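Local coordinates for protein acyl-CoA dehydrogenase (Bacillus subtilis, PDB 5LNX) that catalyses the FAD-dependent dehydrogenation of saturated acyl-CoA thioesters to 2,3-dehydroacyl-CoA, passing the electrons to an acceptor, at residues V260-Q265 / R271-N276; A252-E257 / E348-D353; A284-R289 / L330-I335; G243-A248 / Q319-A324. All blocks are in the same frame, centred on the assembly; numbering follows the deposited sequence.

Contact 1. Residues V260-Q265 / R271-N276. With FAD (flavin-adenine dinucleotide), chain Q.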
# COMPACT_ATOMS: atom_id res chain seq x y z
N VAL D 260 9.84 0.78 19.46
CA VAL D 260 10.93 1.75 19.53
C VAL D 260 11.97 1.28 20.55
O VAL D 260 13.14 1.06 20.23
CB VAL D 260 10.41 3.15 19.94
CG1 VAL D 260 11.57 4.08 20.31
CG2 VAL D 260 9.59 3.76 18.82
N ASP D 261 11.50 1.15 21.78
CA ASP D 261 12.23 0.57 22.91
C ASP D 261 12.98 -0.72 22.52
O ASP D 261 14.19 -0.87 22.77
CB ASP D 261 11.16 0.31 24.04
CG ASP D 261 11.71 -0.49 25.21
OD1 ASP D 261 12.05 -1.62 24.89
OD2 ASP D 261 11.76 -0.08 26.42
N TYR D 262 12.28 -1.67 21.95
CA TYR D 262 12.96 -2.94 21.58
C TYR D 262 14.06 -2.69 20.54
O TYR D 262 15.13 -3.30 20.61
CB TYR D 262 12.00 -3.99 21.04
CG TYR D 262 12.66 -5.31 20.70
CD1 TYR D 262 12.86 -6.30 21.68
CD2 TYR D 262 13.09 -5.57 19.41
CE1 TYR D 262 13.47 -7.51 21.36
CE2 TYR D 262 13.73 -6.76 19.09
CZ TYR D 262 13.91 -7.73 20.06
OH TYR D 262 14.50 -8.94 19.70
N ALA D 263 13.75 -1.85 19.57
CA ALA D 263 14.60 -1.61 18.40
C ALA D 263 15.90 -0.90 18.74
O ALA D 263 16.83 -0.87 17.93
CB ALA D 263 13.83 -0.79 17.37
N LYS D 264 15.86 -0.22 19.88
CA LYS D 264 16.96 0.60 20.40
C LYS D 264 17.94 -0.26 21.17
O LYS D 264 19.15 -0.01 21.16
CB LYS D 264 16.43 1.69 21.34
CG LYS D 264 15.97 2.96 20.63
CD LYS D 264 15.13 3.84 21.52
CE LYS D 264 16.02 4.66 22.43
NZ LYS D 264 15.20 5.37 23.44
N GLN D 265 17.38 -1.25 21.86
CA GLN D 265 18.08 -2.15 22.77
C GLN D 265 18.64 -3.33 22.00
O GLN D 265 19.75 -3.82 22.26
CB GLN D 265 17.09 -2.67 23.85
CG GLN D 265 17.44 -4.05 24.45
CD GLN D 265 16.24 -4.99 24.74
OE1 GLN D 265 16.32 -6.20 24.45
NE2 GLN D 265 15.13 -4.45 25.21
N ARG D 271 25.34 -3.15 15.72
CA ARG D 271 24.61 -1.89 15.90
C ARG D 271 23.18 -2.22 16.30
O ARG D 271 22.67 -3.28 15.94
CB ARG D 271 24.63 -1.02 14.63
N PRO D 272 22.52 -1.31 17.03
CA PRO D 272 21.11 -1.58 17.28
C PRO D 272 20.31 -1.67 15.97
O PRO D 272 20.58 -0.92 15.03
CB PRO D 272 20.66 -0.36 18.13
CG PRO D 272 21.92 0.37 18.50
CD PRO D 272 22.87 0.07 17.38
N ILE D 273 19.30 -2.53 15.94
CA ILE D 273 18.46 -2.69 14.72
C ILE D 273 17.83 -1.39 14.19
O ILE D 273 17.78 -1.16 12.98
CB ILE D 273 17.37 -3.78 14.85
CG1 ILE D 273 16.50 -3.56 16.08
CG2 ILE D 273 18.03 -5.16 14.87
CD1 ILE D 273 15.26 -4.42 16.07
N ALA D 274 17.45 -0.51 15.10
CA ALA D 274 16.99 0.85 14.77
C ALA D 274 17.89 1.66 13.84
O ALA D 274 17.44 2.58 13.18
CB ALA D 274 16.75 1.63 16.05
N ALA D 275 19.19 1.40 13.86
CA ALA D 275 20.15 2.15 13.04
C ALA D 275 19.94 1.84 11.56
O ALA D 275 20.51 2.48 10.68
CB ALA D 275 21.58 1.80 13.45
N ASN D 276 19.16 0.81 11.30
CA ASN D 276 18.80 0.43 9.94
C ASN D 276 17.52 1.09 9.48
O ASN D 276 16.50 1.00 10.14
CB ASN D 276 18.62 -1.07 9.87
CG ASN D 276 19.85 -1.81 10.27
OD1 ASN D 276 20.87 -1.75 9.59
ND2 ASN D 276 19.75 -2.58 11.34
PA FAD Q . 16.67 -10.21 14.77
O1A FAD Q . 16.80 -9.64 16.16
O2A FAD Q . 17.83 -10.65 13.94
O5B FAD Q . 16.05 -9.04 13.84
C5B FAD Q . 14.90 -8.30 14.27
C4B FAD Q . 14.50 -7.22 13.26
O4B FAD Q . 15.65 -6.44 12.96
C3B FAD Q . 13.98 -7.80 11.97
O3B FAD Q . 12.80 -7.10 11.54
C2B FAD Q . 15.10 -7.60 10.98
O2B FAD Q . 14.56 -7.29 9.69
C1B FAD Q . 15.83 -6.42 11.55
N9A FAD Q . 17.25 -6.33 11.22
C8A FAD Q . 18.29 -6.71 11.98
N7A FAD Q . 19.47 -6.41 11.37
C5A FAD Q . 19.15 -5.80 10.21
C6A FAD Q . 19.88 -5.19 9.08
N6A FAD Q . 21.21 -5.22 9.08
N1A FAD Q . 19.16 -4.62 8.08
C2A FAD Q . 17.80 -4.61 8.08
N3A FAD Q . 17.09 -5.12 9.08
C4A FAD Q . 17.68 -5.73 10.13
N1 FAD Q . 16.06 -20.81 13.26
C2 FAD Q . 16.74 -21.93 12.88
O2 FAD Q . 17.98 -21.86 12.68
N3 FAD Q . 16.11 -23.12 12.70
C4 FAD Q . 14.79 -23.28 12.87
O4 FAD Q . 14.26 -24.39 12.71
C4X FAD Q . 13.99 -22.12 13.27
N5 FAD Q . 12.66 -22.22 13.43
C5X FAD Q . 11.92 -21.14 13.81
C6 FAD Q . 10.56 -21.30 14.04
C7 FAD Q . 9.79 -20.22 14.41
C7M FAD Q . 8.31 -20.39 14.61
C8 FAD Q . 10.43 -18.92 14.65
C8M FAD Q . 9.62 -17.72 15.06
C9 FAD Q . 11.79 -18.77 14.44
C9A FAD Q . 12.58 -19.83 14.04
N10 FAD Q . 13.99 -19.69 13.84
C10 FAD Q . 14.71 -20.84 13.47
C1' FAD Q . 14.72 -18.42 14.08
C2' FAD Q . 14.64 -17.39 12.98
O2' FAD Q . 15.57 -17.81 12.00
C3' FAD Q . 14.97 -15.99 13.50
O3' FAD Q . 13.83 -15.44 14.20
C4' FAD Q . 15.45 -14.98 12.45
O4' FAD Q . 16.53 -15.52 11.68
C5' FAD Q . 15.87 -13.64 13.05
O5' FAD Q . 16.22 -13.76 14.44
P FAD Q . 15.67 -12.73 15.60
O1P FAD Q . 14.26 -13.20 15.89
O2P FAD Q . 16.66 -12.51 16.73
O3P FAD Q . 15.51 -11.33 14.79
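Ala263 O, near the C-terminal end of helix 229-265, accepts a hydrogen bond from Ala274 N at 2.9 Å, with an N-H...O angle of 155°. Round this hydrogen bond the touches are van der Waals, among carbons and against carbonyl oxygens. Ala263 CB lies 4.0 Å from Ala274 CB, Pro272 CB sits 3.4 Å from Lys264 O, and Ile273 CG1 also leans on Ala263. Ile273 CD1 approaches the Tyr262 ring obliquely, 4.1 Å from CE2. With chi1 at 54°, Ile273 holds CG1 between its backbone N and carbonyl carbon, which turns that branch to the helix and leaves CG2 for the cofactor, 3.3 Å from FAD C8A and also beside the ribose O4B.

Asn276 belongs to the same FAD pocket. Its amide lies against the adenine, ND2 being 3.5 Å from FAD C6A. The same ND2 is held by Ile273 O at 2.9 Å, from a position tilted out of the carbonyl plane; Asn276 N reaches that oxygen from the same face. Replacing Asn276 with an alanine would probably cost Ile273 O its side-chain donor and open a gap beside the adenine.

Further out, Tyr262 stacks on Tyr336, Ile335 packs on Ala263 and Ile273, and Ile273 has a backbone hydrogen bond with Arg266. Leu376 of the second subunit lies against Lys264 and Ala274, while the FAD is also hydrogen-bonded by Arg266 and by residues of the third and fourth subunits. One backbone bond thus joins the two segments, and the turn meets the adenosine end of FAD through van der Waals contact rather than charge.

Contact 2. Residues A252-E257 / E348-D353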
# COMPACT_ATOMS: atom_id res chain seq x y z
N ALA D 252 -2.30 1.01 18.39
CA ALA D 252 -1.23 1.38 17.45
C ALA D 252 -0.06 2.04 18.20
O ALA D 252 1.10 1.88 17.82
CB ALA D 252 -1.76 2.33 16.40
N GLU D 253 -0.40 2.80 19.24
CA GLU D 253 0.58 3.49 20.04
C GLU D 253 1.40 2.51 20.88
O GLU D 253 2.62 2.64 21.01
CB GLU D 253 -0.12 4.53 20.89
CG GLU D 253 -0.57 5.71 20.06
CD GLU D 253 -1.05 6.86 20.90
OE1 GLU D 253 -1.39 6.61 22.09
OE2 GLU D 253 -1.16 7.99 20.39
N ALA D 254 0.72 1.51 21.40
CA ALA D 254 1.38 0.40 22.11
C ALA D 254 2.35 -0.31 21.17
O ALA D 254 3.49 -0.60 21.55
CB ALA D 254 0.34 -0.59 22.63
N ALA D 255 1.89 -0.61 19.97
CA ALA D 255 2.80 -1.23 18.98
C ALA D 255 4.06 -0.39 18.79
O ALA D 255 5.17 -0.90 18.75
CB ALA D 255 2.10 -1.41 17.64
N LEU D 256 3.86 0.92 18.64
CA LEU D 256 4.94 1.85 18.37
C LEU D 256 5.96 1.92 19.53
O LEU D 256 7.15 1.68 19.35
CB LEU D 256 4.37 3.23 18.09
CG LEU D 256 5.40 4.35 17.98
CD1 LEU D 256 6.26 4.16 16.73
CD2 LEU D 256 4.69 5.70 17.96
N GLU D 257 5.44 2.24 20.70
CA GLU D 257 6.27 2.43 21.88
C GLU D 257 7.09 1.17 22.19
O GLU D 257 8.32 1.26 22.40
CB GLU D 257 5.41 2.87 23.06
CG GLU D 257 4.75 4.23 22.71
CD GLU D 257 5.54 5.49 23.06
OE1 GLU D 257 5.76 5.74 24.25
OE2 GLU D 257 5.83 6.31 22.16
N GLU D 348 2.40 -9.59 19.75
CA GLU D 348 1.60 -10.53 19.01
C GLU D 348 0.05 -10.36 19.25
O GLU D 348 -0.80 -10.52 18.34
CB GLU D 348 2.24 -11.87 19.30
CG GLU D 348 1.34 -12.99 19.01
CD GLU D 348 0.22 -13.10 20.02
OE1 GLU D 348 0.43 -12.75 21.21
OE2 GLU D 348 -0.88 -13.44 19.56
N ARG D 349 -0.28 -9.89 20.44
CA ARG D 349 -1.67 -9.64 20.84
C ARG D 349 -2.20 -8.45 20.12
O ARG D 349 -3.41 -8.30 19.95
CB ARG D 349 -1.75 -9.39 22.33
CG ARG D 349 -1.18 -8.07 22.79
CD ARG D 349 -1.27 -7.92 24.29
NE ARG D 349 -0.56 -8.98 25.00
CZ ARG D 349 -0.35 -9.01 26.31
NH1 ARG D 349 -0.79 -8.01 27.08
NH2 ARG D 349 0.29 -10.04 26.85
N LEU D 350 -1.30 -7.56 19.73
CA LEU D 350 -1.69 -6.28 19.12
C LEU D 350 -2.20 -6.54 17.72
O LEU D 350 -3.09 -5.84 17.26
CB LEU D 350 -0.51 -5.33 19.07
CG LEU D 350 0.06 -4.94 20.44
CD1 LEU D 350 1.20 -3.96 20.28
CD2 LEU D 350 -1.00 -4.37 21.37
N LEU D 351 -1.62 -7.55 17.05
CA LEU D 351 -2.07 -7.91 15.72
C LEU D 351 -3.45 -8.57 15.80
O LEU D 351 -4.42 -8.14 15.17
CB LEU D 351 -1.08 -8.86 15.05
CG LEU D 351 -1.51 -9.35 13.66
CD1 LEU D 351 -1.62 -8.17 12.70
CD2 LEU D 351 -0.57 -10.38 13.09
N ARG D 352 -3.49 -9.65 16.55
CA ARG D 352 -4.70 -10.40 16.80
C ARG D 352 -5.85 -9.47 17.19
O ARG D 352 -6.96 -9.57 16.64
CB ARG D 352 -4.45 -11.41 17.91
CG ARG D 352 -3.60 -12.62 17.52
CD ARG D 352 -3.82 -13.80 18.46
NE ARG D 352 -3.27 -13.59 19.78
CZ ARG D 352 -3.90 -13.05 20.82
NH1 ARG D 352 -5.17 -12.68 20.73
NH2 ARG D 352 -3.25 -12.84 21.97
N ASP D 353 -5.59 -8.61 18.18
CA ASP D 353 -6.55 -7.61 18.60
C ASP D 353 -6.85 -6.59 17.48
O ASP D 353 -8.03 -6.33 17.17
CB ASP D 353 -6.09 -6.90 19.88
CG ASP D 353 -6.18 -7.79 21.13
OD1 ASP D 353 -6.15 -9.04 21.00
OD2 ASP D 353 -6.31 -7.24 22.26
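While Leu350 reaches over to Ala254 and Ala255, the flat guanidinium of Arg352 lies elsewhere on the same short helix. That helix, 348-356, packs on the long helix 229-265 in the helical C-terminal domain of the acyl-CoA dehydrogenase fold. One face of the guanidinium carries Arg349 CA, 3.7 Å above the plane and displaced toward the rim. NE is paired with the Glu348 carboxylate in a salt bridge, although the modelled separation is too short to trust; Asp353 OD1 is a long charge partner, 3.8 Å from Arg352 NH1 and well out of the guanidinium plane. Glu30 adds a salt bridge to NH2, Leu200 O receives a hydrogen bond from NH1, and Tyr203 makes a cation-pi contact, completing a buried network.

The touch between the two helices is small, without hydrogen bonds, and made by one methyl. Leu350 has CG anti to its carbonyl carbon (chi1 -62°) and an extended chi2 of -178°, which carry CD1 out to the other helix. There the methyl meets backbone as much as side chain, because both facing residues are alanines. Ala255 also packs on Ala329 and on Met286 of helix 277-305, and Arg352 O is hydrogen-bonded by Tyr341 OH of the fourth subunit. Leu350 CD1 ends 3.4 Å from Ala255 CA and 3.8 Å from Ala255 CB, with Ala254 CB at 4.2 Å.

Contact 3. Residues A284-R289 / L330-I335. With FAD (flavin-adenine dinucleotide), chain Q.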
# COMPACT_ATOMS: atom_id res chain seq x y z
N ALA D 284 8.78 5.44 11.91
CA ALA D 284 8.41 6.82 11.57
C ALA D 284 7.03 6.85 10.93
O ALA D 284 6.16 7.64 11.29
CB ALA D 284 9.43 7.41 10.62
N ASP D 285 6.85 5.95 9.99
CA ASP D 285 5.55 5.69 9.40
C ASP D 285 4.50 5.40 10.47
O ASP D 285 3.39 5.94 10.41
CB ASP D 285 5.67 4.53 8.41
CG ASP D 285 6.35 4.94 7.13
OD1 ASP D 285 6.56 6.16 6.90
OD2 ASP D 285 6.70 4.05 6.33
N MET D 286 4.85 4.55 11.43
CA MET D 286 3.93 4.17 12.51
C MET D 286 3.54 5.42 13.27
O MET D 286 2.37 5.66 13.56
CB MET D 286 4.57 3.16 13.48
CG MET D 286 4.47 1.71 13.02
SD MET D 286 5.60 0.56 13.84
CE MET D 286 4.70 0.22 15.34
N ALA D 287 4.55 6.20 13.62
CA ALA D 287 4.36 7.42 14.41
C ALA D 287 3.51 8.45 13.67
O ALA D 287 2.71 9.14 14.28
CB ALA D 287 5.71 8.01 14.78
N THR D 288 3.72 8.55 12.36
CA THR D 288 3.07 9.55 11.48
C THR D 288 1.57 9.24 11.27
O THR D 288 0.70 10.13 11.31
CB THR D 288 3.75 9.61 10.08
OG1 THR D 288 5.09 10.14 10.18
CG2 THR D 288 2.97 10.49 9.11
N ARG D 289 1.30 7.97 11.04
CA ARG D 289 -0.06 7.49 10.86
C ARG D 289 -0.81 7.55 12.20
O ARG D 289 -2.05 7.54 12.25
CB ARG D 289 -0.07 6.04 10.31
CG ARG D 289 0.58 5.64 8.97
CD ARG D 289 0.29 6.59 7.81
NE ARG D 289 -0.59 6.06 6.76
CZ ARG D 289 -0.54 6.37 5.46
NH1 ARG D 289 0.40 7.18 4.96
NH2 ARG D 289 -1.44 5.85 4.64
N LEU D 330 1.88 -5.71 13.61
CA LEU D 330 2.38 -6.12 12.28
C LEU D 330 3.67 -5.65 11.63
O LEU D 330 4.11 -6.15 10.56
CB LEU D 330 1.50 -5.62 11.16
CG LEU D 330 1.41 -6.40 9.83
CD1 LEU D 330 0.72 -7.72 10.01
CD2 LEU D 330 0.73 -5.63 8.71
N ASP D 331 4.22 -4.61 12.23
CA ASP D 331 5.51 -4.08 11.82
C ASP D 331 6.22 -4.35 13.14
O ASP D 331 7.19 -5.09 13.18
CB ASP D 331 5.55 -2.61 11.39
CG ASP D 331 5.69 -2.43 9.88
OD1 ASP D 331 5.97 -3.42 9.16
OD2 ASP D 331 5.60 -1.27 9.41
N ALA D 332 5.64 -3.84 14.22
CA ALA D 332 5.99 -4.27 15.59
C ALA D 332 6.30 -5.75 15.79
O ALA D 332 7.34 -6.12 16.34
CB ALA D 332 4.89 -3.85 16.55
N VAL D 333 5.39 -6.62 15.39
CA VAL D 333 5.73 -8.05 15.40
C VAL D 333 7.06 -8.25 14.68
O VAL D 333 7.94 -8.97 15.17
CB VAL D 333 4.65 -8.92 14.76
CG1 VAL D 333 5.14 -10.34 14.60
CG2 VAL D 333 3.41 -8.94 15.65
N GLN D 334 7.19 -7.63 13.51
CA GLN D 334 8.35 -7.83 12.63
C GLN D 334 9.65 -7.33 13.29
O GLN D 334 10.73 -7.90 13.10
CB GLN D 334 8.15 -7.04 11.31
CG GLN D 334 9.14 -7.37 10.22
CD GLN D 334 8.94 -8.75 9.68
OE1 GLN D 334 7.88 -9.36 9.85
NE2 GLN D 334 9.94 -9.25 8.96
N ILE D 335 9.51 -6.25 14.03
CA ILE D 335 10.64 -5.54 14.59
C ILE D 335 11.24 -6.32 15.77
O ILE D 335 12.48 -6.36 15.95
CB ILE D 335 10.23 -4.14 15.04
CG1 ILE D 335 9.98 -3.27 13.79
CG2 ILE D 335 11.32 -3.53 15.92
CD1 ILE D 335 9.56 -1.84 14.06
PA FAD Q . 16.67 -10.21 14.77
O1A FAD Q . 16.80 -9.64 16.16
O2A FAD Q . 17.83 -10.65 13.94
O5B FAD Q . 16.05 -9.04 13.84
C5B FAD Q . 14.90 -8.30 14.27
C4B FAD Q . 14.50 -7.22 13.26
O4B FAD Q . 15.65 -6.44 12.96
C3B FAD Q . 13.98 -7.80 11.97
O3B FAD Q . 12.80 -7.10 11.54
C2B FAD Q . 15.10 -7.60 10.98
O2B FAD Q . 14.56 -7.29 9.69
C1B FAD Q . 15.83 -6.42 11.55
N9A FAD Q . 17.25 -6.33 11.22
C8A FAD Q . 18.29 -6.71 11.98
N7A FAD Q . 19.47 -6.41 11.37
C5A FAD Q . 19.15 -5.80 10.21
C6A FAD Q . 19.88 -5.19 9.08
N6A FAD Q . 21.21 -5.22 9.08
N1A FAD Q . 19.16 -4.62 8.08
C2A FAD Q . 17.80 -4.61 8.08
N3A FAD Q . 17.09 -5.12 9.08
C4A FAD Q . 17.68 -5.73 10.13
N1 FAD Q . 16.06 -20.81 13.26
C2 FAD Q . 16.74 -21.93 12.88
O2 FAD Q . 17.98 -21.86 12.68
N3 FAD Q . 16.11 -23.12 12.70
C4 FAD Q . 14.79 -23.28 12.87
O4 FAD Q . 14.26 -24.39 12.71
C4X FAD Q . 13.99 -22.12 13.27
N5 FAD Q . 12.66 -22.22 13.43
C5X FAD Q . 11.92 -21.14 13.81
C6 FAD Q . 10.56 -21.30 14.04
C7 FAD Q . 9.79 -20.22 14.41
C7M FAD Q . 8.31 -20.39 14.61
C8 FAD Q . 10.43 -18.92 14.65
C8M FAD Q . 9.62 -17.72 15.06
C9 FAD Q . 11.79 -18.77 14.44
C9A FAD Q . 12.58 -19.83 14.04
N10 FAD Q . 13.99 -19.69 13.84
C10 FAD Q . 14.71 -20.84 13.47
C1' FAD Q . 14.72 -18.42 14.08
C2' FAD Q . 14.64 -17.39 12.98
O2' FAD Q . 15.57 -17.81 12.00
C3' FAD Q . 14.97 -15.99 13.50
O3' FAD Q . 13.83 -15.44 14.20
C4' FAD Q . 15.45 -14.98 12.45
O4' FAD Q . 16.53 -15.52 11.68
C5' FAD Q . 15.87 -13.64 13.05
O5' FAD Q . 16.22 -13.76 14.44
P FAD Q . 15.67 -12.73 15.60
O1P FAD Q . 14.26 -13.20 15.89
O2P FAD Q . 16.66 -12.51 16.73
O3P FAD Q . 15.51 -11.33 14.79
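Met286 carries the apolar side of this contact, its thioether lying between helix 277-305 and the start of helix 332-336. SD stands 4.0 Å from Asp331 CB, the two side chains passing one another as they point opposite ways. A bend at chi3 (83°) turns the terminal methyl aside from that line, bringing Met286 CE to 4.3 Å from Ala332 CB. Leu256 of helix 229-265 packs on the same methionine, and Ala332 also rests on Ala255, so three helices converge here.

No hydrogen bond spans the two segments; the bonds present lie within one segment or go to the cofactor and a neighbouring subunit. Thr288 OG1 returns to Ala284 O at 2.9 Å, from well above the carbonyl plane, and Thr288 N takes the same oxygen at 2.8 Å in the normal helical bond. On the other segment Gln334 O accepts a hydrogen bond of 2.7 Å from FAD O3B, a ribose hydroxyl. The Gln334 amide turns to the fourth subunit instead, where it bonds to Lys355, Gln358 O and Glu365.

Charges come near without pairing: Asp285 OD2 and Asp331 OD2 are 6.2 Å apart. Asp285 has a salt bridge to Arg368 of the second subunit, which would probably ease any repulsion, and Asp331 has a long, weak ion pair with Lys282.

The chemistry is divided accordingly. A flexible thioether fills the joint between helices, carboxylates look to other partners, and the cofactor ribose is gripped through a main-chain oxygen, a recognition that does not depend directly on the glutamine side chain.

Contact 4. Residues G243-A248 / Q319-A324; sequences GIAAQA and QFASDA
Ser322 meets Ala248 with its CB, while its OG bonds to its own helix. The CB faces Ala248 CB at 4.5 Å, and OG, set by a chi1 of 60° between the backbone N and the carbonyl carbon, reaches Lys318 O one turn back and also Asn364 ND2. The hydroxyl is therefore satisfied without help from helix 229-265, and what it leaves for the contact is carbon.

The rest of the surface is built from alanines. Ala248 CB rests on the backbone of the other helix, 3.4 Å from Ala321 C, and lies 3.6 Å from Ala321 CB. Ala321 CB in turn sits 3.3 Å from Ala245 O, with Ala245 CB 4.3 Å from Ala321 CB. Such small side chains let the short helical segments approach to 7.8 Å between axes, running in nearly the same direction with a crossing angle of 28°. Val297 of helix 277-305 also packs on Ala245, joining a third helix of the C-terminal bundle.

Polar groups are kept to the flanks. Gln319 NE2 donates to Asp323 OD2 at 2.9 Å from above the carboxylate plane, and Arg368 adds a salt bridge to that oxygen; Gln247 reaches Tyr360 OH. With no hydrogen bond between them, the two segments meet by van der Waals packing of methyls on backbone, consistent with small residues being needed for so near an approach.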
# COMPACT_ATOMS: atom_id res chain seq x y z
N GLY D 243 -15.05 5.68 19.50
CA GLY D 243 -14.49 4.80 20.52
C GLY D 243 -13.70 3.66 19.94
O GLY D 243 -12.58 3.38 20.36
N ILE D 244 -14.25 3.00 18.94
CA ILE D 244 -13.49 1.91 18.26
C ILE D 244 -12.20 2.44 17.62
O ILE D 244 -11.18 1.77 17.61
CB ILE D 244 -14.30 1.23 17.16
CG1 ILE D 244 -15.55 0.57 17.75
CG2 ILE D 244 -13.46 0.20 16.43
CD1 ILE D 244 -15.26 -0.46 18.83
N ALA D 245 -12.26 3.69 17.16
CA ALA D 245 -11.13 4.34 16.53
C ALA D 245 -10.04 4.62 17.57
O ALA D 245 -8.85 4.39 17.33
CB ALA D 245 -11.58 5.64 15.88
N ALA D 246 -10.49 5.17 18.70
CA ALA D 246 -9.67 5.36 19.89
C ALA D 246 -9.04 4.06 20.39
O ALA D 246 -7.90 4.04 20.86
CB ALA D 246 -10.52 5.98 21.00
N GLN D 247 -9.79 2.98 20.30
CA GLN D 247 -9.26 1.64 20.60
C GLN D 247 -8.11 1.31 19.66
O GLN D 247 -7.02 0.93 20.09
CB GLN D 247 -10.34 0.56 20.48
CG GLN D 247 -9.92 -0.81 20.98
CD GLN D 247 -10.87 -1.93 20.55
OE1 GLN D 247 -11.80 -1.72 19.77
NE2 GLN D 247 -10.63 -3.13 21.08
N ALA D 248 -8.37 1.51 18.37
CA ALA D 248 -7.37 1.26 17.31
C ALA D 248 -6.11 2.12 17.47
O ALA D 248 -5.01 1.72 17.10
CB ALA D 248 -7.98 1.52 15.94
N GLN D 319 -12.08 3.86 10.24
CA GLN D 319 -11.38 3.24 9.11
C GLN D 319 -9.88 3.52 9.13
O GLN D 319 -9.06 2.66 8.80
CB GLN D 319 -11.97 3.74 7.79
CG GLN D 319 -11.35 3.13 6.53
CD GLN D 319 -10.29 3.99 5.87
OE1 GLN D 319 -10.57 5.13 5.47
NE2 GLN D 319 -9.04 3.54 5.90
N PHE D 320 -9.52 4.75 9.47
CA PHE D 320 -8.11 5.16 9.41
C PHE D 320 -7.29 4.50 10.52
O PHE D 320 -6.32 3.80 10.26
CB PHE D 320 -7.94 6.68 9.46
CG PHE D 320 -6.57 7.11 9.09
CD1 PHE D 320 -6.23 7.29 7.76
CD2 PHE D 320 -5.56 7.16 10.06
CE1 PHE D 320 -4.92 7.59 7.40
CE2 PHE D 320 -4.26 7.45 9.71
CZ PHE D 320 -3.94 7.65 8.37
N ALA D 321 -7.74 4.72 11.75
CA ALA D 321 -7.08 4.17 12.94
C ALA D 321 -7.01 2.65 12.88
O ALA D 321 -5.95 2.06 13.09
CB ALA D 321 -7.80 4.63 14.20
N SER D 322 -8.12 2.03 12.50
CA SER D 322 -8.20 0.56 12.42
C SER D 322 -7.15 0.01 11.45
O SER D 322 -6.37 -0.86 11.80
CB SER D 322 -9.62 0.09 12.02
OG SER D 322 -10.05 0.59 10.76
N ASP D 323 -7.16 0.50 10.23
CA ASP D 323 -6.22 0.05 9.20
C ASP D 323 -4.78 0.33 9.60
O ASP D 323 -3.89 -0.46 9.35
CB ASP D 323 -6.50 0.74 7.85
CG ASP D 323 -7.76 0.23 7.18
OD1 ASP D 323 -8.38 -0.71 7.72
OD2 ASP D 323 -8.12 0.75 6.10
N ALA D 324 -4.58 1.51 10.15
CA ALA D 324 -3.26 1.95 10.62
C ALA D 324 -2.75 1.01 11.70
O ALA D 324 -1.56 0.72 11.79
CB ALA D 324 -3.33 3.39 11.15

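All four contacts lie within the C-terminal domain range, and helix 229-265 supplies one segment to three. Along that helix come contact 4, contact 2 and contact 1, their centres running from about 11 through 17 to 34 Å from the chain centre. Contact 3 joins helix 277-305 to helix 332-336; its centre is about 9 Å from that of contact 2, where Leu351 CD1 touches Leu330 CD1 at 3.6 Å, and about 13 Å from contact 1, where Tyr262 CE2 lies 3.4 Å from Ile335 O. Contacts 3 and 4 cross along the chain, Phe320 packing on Arg289. The bundle thus runs from its core to contacts 1 and 3, which meet the adenosine of an FAD shared with other subunits.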